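Local coordinates for metallo-carboxypeptidase (Pseudomonas aeruginosa, PDB 4A39), which is a zinc-dependent carboxypeptidase of the M14 family, a model for mammalian cytosolic carboxypeptidases, and probably trims residues from the C-termini of peptides or proteins, at residues I40-D43 with H48-W51; A327-A332 with V336-D341. All coordinates share one frame; numbering follows the deposited sequence.

Contact 1: residues I40-D43 with H48-W51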
loop_
_atom_site.group_PDB
_atom_site.type_symbol
_atom_site.label_atom_id
_atom_site.label_comp_id
_atom_site.label_asym_id
_atom_site.label_seq_id
_atom_site.Cartn_x
_atom_site.Cartn_y
_atom_site.Cartn_z
ATOM N N ILE A 40 10.948 4.344 17.418
ATOM C CA ILE A 40 10.122 4.710 16.278
ATOM C C ILE A 40 9.380 5.989 16.661
ATOM O O ILE A 40 8.966 6.166 17.813
ATOM C CB ILE A 40 9.118 3.579 15.939
ATOM C CG1 ILE A 40 9.884 2.272 15.704
ATOM C CG2 ILE A 40 8.314 3.940 14.685
ATOM C CD1 ILE A 40 8.989 1.055 15.494
ATOM N N ARG A 41 9.236 6.892 15.698
ATOM C CA ARG A 41 8.563 8.167 15.931
ATOM C C ARG A 41 7.067 8.111 15.619
ATOM O O ARG A 41 6.660 7.614 14.567
ATOM C CB ARG A 41 9.205 9.257 15.068
ATOM C CG ARG A 41 8.719 10.673 15.361
ATOM C CD ARG A 41 8.696 11.503 14.083
ATOM N NE ARG A 41 7.532 11.177 13.262
ATOM C CZ ARG A 41 7.572 10.905 11.963
ATOM N NH1 ARG A 41 8.728 10.910 11.308
ATOM N NH2 ARG A 41 6.447 10.621 11.316
ATOM N N PRO A 42 6.224 8.621 16.530
ATOM C CA PRO A 42 4.775 8.612 16.289
ATOM C C PRO A 42 4.411 9.535 15.121
ATOM O O PRO A 42 5.177 10.432 14.768
ATOM C CB PRO A 42 4.203 9.127 17.607
ATOM C CG PRO A 42 5.223 8.667 18.621
ATOM C CD PRO A 42 6.518 8.997 17.924
ATOM N N ASP A 43 3.243 9.311 14.528
ATOM C CA ASP A 43 2.771 10.134 13.411
ATOM C C ASP A 43 2.767 11.632 13.749
ATOM O O ASP A 43 2.661 12.016 14.916
ATOM C CB ASP A 43 1.360 9.698 13.005
ATOM C CG ASP A 43 1.358 8.440 12.152
ATOM O OD1 ASP A 43 2.442 7.853 11.951
ATOM O OD2 ASP A 43 0.268 8.043 11.680
ATOM N N HIS A 48 -0.221 6.895 16.522
ATOM C CA HIS A 48 0.224 5.727 15.765
ATOM C C HIS A 48 1.680 5.698 15.338
ATOM O O HIS A 48 2.288 6.725 15.065
ATOM C CB HIS A 48 -0.586 5.565 14.474
ATOM C CG HIS A 48 -2.063 5.677 14.653
ATOM N ND1 HIS A 48 -2.719 6.889 14.693
ATOM C CD2 HIS A 48 -3.020 4.726 14.775
ATOM C CE1 HIS A 48 -4.016 6.679 14.832
ATOM N NE2 HIS A 48 -4.225 5.376 14.884
ATOM N N PHE A 49 2.219 4.487 15.269
ATOM C CA PHE A 49 3.561 4.264 14.767
ATOM C C PHE A 49 3.838 2.784 14.599
ATOM O O PHE A 49 3.258 1.946 15.293
ATOM C CB PHE A 49 4.652 4.922 15.635
ATOM C CG PHE A 49 4.883 4.270 16.976
ATOM C CD1 PHE A 49 5.808 3.237 17.116
ATOM C CD2 PHE A 49 4.246 4.748 18.114
ATOM C CE1 PHE A 49 6.099 2.700 18.371
ATOM C CE2 PHE A 49 4.528 4.220 19.370
ATOM C CZ PHE A 49 5.458 3.195 19.503
ATOM N N GLN A 50 4.694 2.485 13.629
ATOM C CA GLN A 50 5.127 1.125 13.325
ATOM C C GLN A 50 6.176 1.232 12.223
ATOM O O GLN A 50 7.222 0.592 12.292
ATOM C CB GLN A 50 3.962 0.254 12.849
ATOM C CG GLN A 50 4.339 -1.224 12.713
ATOM C CD GLN A 50 3.730 -2.105 13.796
ATOM O OE1 GLN A 50 3.209 -1.616 14.799
ATOM N NE2 GLN A 50 3.802 -3.418 13.593
ATOM N N TRP A 51 5.885 2.048 11.212
ATOM C CA TRP A 51 6.807 2.264 10.101
ATOM C C TRP A 51 8.082 2.957 10.574
ATOM O O TRP A 51 8.034 3.880 11.384
ATOM C CB TRP A 51 6.132 3.113 9.005
ATOM C CG TRP A 51 7.095 3.677 7.987
ATOM C CD1 TRP A 51 7.752 4.876 8.052
ATOM C CD2 TRP A 51 7.557 3.032 6.791
ATOM N NE1 TRP A 51 8.594 5.014 6.974
ATOM C CE2 TRP A 51 8.497 3.895 6.186
ATOM C CE3 TRP A 51 7.272 1.804 6.175
ATOM C CZ2 TRP A 51 9.155 3.571 4.991
ATOM C CZ3 TRP A 51 7.928 1.480 4.987
ATOM C CH2 TRP A 51 8.859 2.363 4.410
#
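Phe49 turns its ring in between its own backbone N and carbonyl carbon (chi1 71°), which raises it against Ile40 and lays one ring face under the Ile40 carbonyl O. Ile40 answers with chi1 at -56°: CG2 stands anti to its backbone N and reaches down past the ring towards the other backbone, where it comes within 3.3 Å of Trp51 O. The branching carbon packs obliquely against one ortho carbon of the ring, Ile40 CB to Phe49 CD1 being 3.5 Å, while Ile40 CD1 continues to 3.7 Å from Gln50 O. On the far ortho carbon, Phe49 CD2, sits Pro42 CG at 4.1 Å; the two side chains run alongside each other and point the same way.

Where the loop turns, the chain is tied by backbone: Asp43 N donates to His48 O at 2.8 Å, with an N-H...O angle of 152°. The same carbonyl takes a CA-H...O contact, Pro42 CA to His48 O 3.4 Å. Asp43's side chain slants past that of His48, OD2 lying 3.8 Å from His48 CB, but its polar business is with another loop. OD1 accepts from Leu230 N, and OD2 accepts from both Arg231 N and Thr232 N, so three backbone N-H groups fix the carboxylate's rotation. His48 ND1 pairs with Ser46 OG, and its side chain rests on Arg231.

This is a loop between strands 36-39 and 53-57 of the N-terminal β-domain of cytosolic carboxypeptidases, folded back on a small apolar core and docked against the catalytic domain. Through Asp43 it holds the backbone of Arg231, a pocket residue that hydrogen-bonds the inhibitor, which makes it a second-shell element of the active site.

Contact 2: residues A327-A332 with V336-D341. With GEM ((2-guanidinoethylmercapto)succinic acid), chain D.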
loop_
_atom_site.group_PDB
_atom_site.type_symbol
_atom_site.label_atom_id
_atom_site.label_comp_id
_atom_site.label_asym_id
_atom_site.label_seq_id
_atom_site.Cartn_x
_atom_site.Cartn_y
_atom_site.Cartn_z
ATOM N N ALA A 327 -21.192 -4.007 8.728
ATOM C CA ALA A 327 -19.993 -3.353 8.225
ATOM C C ALA A 327 -19.879 -1.914 8.713
ATOM O O ALA A 327 -20.872 -1.287 9.090
ATOM C CB ALA A 327 -19.978 -3.386 6.702
ATOM N N ASN A 328 -18.649 -1.413 8.721
ATOM C CA ASN A 328 -18.368 -0.040 9.115
ATOM C C ASN A 328 -18.286 0.724 7.793
ATOM O O ASN A 328 -17.326 0.559 7.036
ATOM C CB ASN A 328 -17.026 0.036 9.851
ATOM C CG ASN A 328 -16.678 1.447 10.290
ATOM O OD1 ASN A 328 -17.346 2.410 9.917
ATOM N ND2 ASN A 328 -15.618 1.576 11.083
ATOM N N LEU A 329 -19.296 1.539 7.506
ATOM C CA LEU A 329 -19.321 2.299 6.258
ATOM C C LEU A 329 -18.340 3.465 6.187
ATOM O O LEU A 329 -18.319 4.197 5.199
ATOM C CB LEU A 329 -20.743 2.792 5.957
ATOM C CG LEU A 329 -21.717 1.714 5.463
ATOM C CD1 LEU A 329 -23.112 2.302 5.325
ATOM C CD2 LEU A 329 -21.241 1.161 4.122
ATOM N N ALA A 330 -17.523 3.632 7.222
ATOM C CA ALA A 330 -16.531 4.703 7.232
ATOM C C ALA A 330 -15.328 4.288 6.384
ATOM O O ALA A 330 -14.523 5.130 5.983
ATOM C CB ALA A 330 -16.089 5.002 8.660
ATOM N N LEU A 331 -15.209 2.986 6.123
ATOM C CA LEU A 331 -14.119 2.450 5.302
ATOM C C LEU A 331 -14.458 2.612 3.827
ATOM O O LEU A 331 -15.602 2.421 3.424
ATOM C CB LEU A 331 -13.896 0.965 5.591
ATOM C CG LEU A 331 -13.192 0.586 6.897
ATOM C CD1 LEU A 331 -13.977 1.091 8.099
ATOM C CD2 LEU A 331 -13.049 -0.932 6.946
ATOM N N ALA A 332 -13.452 2.946 3.024
ATOM C CA ALA A 332 -13.638 3.153 1.591
ATOM C C ALA A 332 -14.263 1.971 0.859
ATOM O O ALA A 332 -15.189 2.145 0.066
ATOM C CB ALA A 332 -12.303 3.512 0.942
ATOM N N VAL A 336 -17.843 2.891 -0.789
ATOM C CA VAL A 336 -17.928 2.961 -2.243
ATOM C C VAL A 336 -18.766 1.809 -2.779
ATOM O O VAL A 336 -19.644 2.001 -3.625
ATOM C CB VAL A 336 -16.519 2.922 -2.885
ATOM C CG1 VAL A 336 -16.625 2.995 -4.404
ATOM C CG2 VAL A 336 -15.688 4.087 -2.368
ATOM N N GLY A 337 -18.502 0.611 -2.270
ATOM C CA GLY A 337 -19.242 -0.555 -2.710
ATOM C C GLY A 337 -20.744 -0.394 -2.570
ATOM O O GLY A 337 -21.501 -0.782 -3.463
ATOM N N GLN A 338 -21.180 0.178 -1.453
ATOM C CA GLN A 338 -22.606 0.363 -1.215
ATOM C C GLN A 338 -23.181 1.566 -1.945
ATOM O O GLN A 338 -24.275 1.497 -2.500
ATOM C CB GLN A 338 -22.880 0.503 0.282
ATOM C CG GLN A 338 -24.362 0.564 0.616
ATOM C CD GLN A 338 -24.625 0.355 2.089
ATOM O OE1 GLN A 338 -24.726 1.311 2.859
ATOM N NE2 GLN A 338 -24.712 -0.902 2.494
ATOM N N THR A 339 -22.443 2.667 -1.952
ATOM C CA THR A 339 -22.920 3.879 -2.607
ATOM C C THR A 339 -23.102 3.687 -4.103
ATOM O O THR A 339 -24.032 4.238 -4.699
ATOM C CB THR A 339 -21.951 5.055 -2.360
ATOM O OG1 THR A 339 -21.857 5.302 -0.951
ATOM C CG2 THR A 339 -22.450 6.320 -3.052
ATOM N N TYR A 340 -22.233 2.879 -4.705
ATOM C CA TYR A 340 -22.291 2.645 -6.143
ATOM C C TYR A 340 -22.725 1.242 -6.560
ATOM O O TYR A 340 -22.806 0.949 -7.758
ATOM C CB TYR A 340 -20.933 3.004 -6.757
ATOM C CG TYR A 340 -20.624 4.474 -6.594
ATOM C CD1 TYR A 340 -21.199 5.421 -7.440
ATOM C CD2 TYR A 340 -19.839 4.927 -5.535
ATOM C CE1 TYR A 340 -21.006 6.784 -7.233
ATOM C CE2 TYR A 340 -19.639 6.293 -5.317
ATOM C CZ TYR A 340 -20.227 7.211 -6.168
ATOM O OH TYR A 340 -20.055 8.559 -5.951
ATOM N N ASP A 341 -23.029 0.396 -5.576
ATOM C CA ASP A 341 -23.471 -0.977 -5.828
ATOM C C ASP A 341 -22.499 -1.683 -6.774
ATOM O O ASP A 341 -22.905 -2.292 -7.766
ATOM C CB ASP A 341 -24.876 -0.966 -6.441
ATOM C CG ASP A 341 -25.474 -2.358 -6.570
ATOM O OD1 ASP A 341 -25.103 -3.248 -5.774
ATOM O OD2 ASP A 341 -26.326 -2.552 -7.468
HETATM C C8 GEM D . -8.099 -1.837 7.014
HETATM S S7 GEM D . -8.438 -1.623 5.229
HETATM C C6 GEM D . -9.907 -2.697 5.036
HETATM C C5 GEM D . -9.966 -3.879 6.008
HETATM N N3 GEM D . -10.254 -3.410 7.371
HETATM C C1 GEM D . -11.399 -3.759 7.955
HETATM N N4 GEM D . -12.270 -4.515 7.293
HETATM N N2 GEM D . -11.681 -3.350 9.188
HETATM C C9 GEM D . -8.136 -0.501 7.758
HETATM O O14 GEM D . -8.486 0.514 7.113
HETATM O O15 GEM D . -7.812 -0.522 8.963
HETATM C C10 GEM D . -6.759 -2.542 7.235
HETATM C C11 GEM D . -5.587 -1.729 6.679
HETATM O O12 GEM D . -4.796 -2.313 5.905
HETATM O O13 GEM D . -5.497 -0.541 7.054
#
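Leu329 and Gln338 meet with their side chains crossing at about a right angle. Gln338 has CG anti to its backbone N (chi1 -174°), an extended chain that carries its end off the helix to Leu329, which itself has CG anti to the carbonyl carbon (chi1 -74°); Gln338 CD lies 4.0 Å from Leu329 CD2. Two residues before Gln338, an i to i+4 helix bond runs from Val336 N to Ala332 O, 2.9 Å and nearly straight at 166°. Val336 has CG1 anti to its backbone N, which places the other methyl beside that N: CG2 consequently sits 3.2 Å from Ala332 O, flanking the bond.

The chain leading into the helix is shaped by Asn328, whose OD1 accepts from Ala330 N at 3.0 Å, an Asx turn laid over a type I β turn. The donor stands well above the amide plane. Leu331, at the N-cap position, swings its side chain the other way, into the pocket, where CD2 lies over the face of the inhibitor's guanidinium, 3.4 Å from GEM C1.

Ala332 N is held by Asn240 OD1 of the pocket. From there helix 332-340 runs with Ala332 and Val336 packed on Phe269 of strand 268-275, and with Val336 and Tyr340 against Met261 of helix 252-264.

How the contacts relate
The two contacts flank the active site from different domains: contact 1 lies in the N-terminal domain and contact 2 in the zinc carboxypeptidase domain. Their centres are 28 Å apart and their nearest atoms about 13 Å, so the two do not meet directly. Contact 2 reaches the inhibitor directly, through Leu331, whereas contact 1 stays one shell back, the His48 side chain being about 9 Å from GEM. The zinc ion is about 10 Å from the side chains of both His48 and Ala332. What they share is the guanidinium-bearing inhibitor: Arg231, backed by 40-43, and Asn240, bonded to Ala332, both hydrogen-bond it.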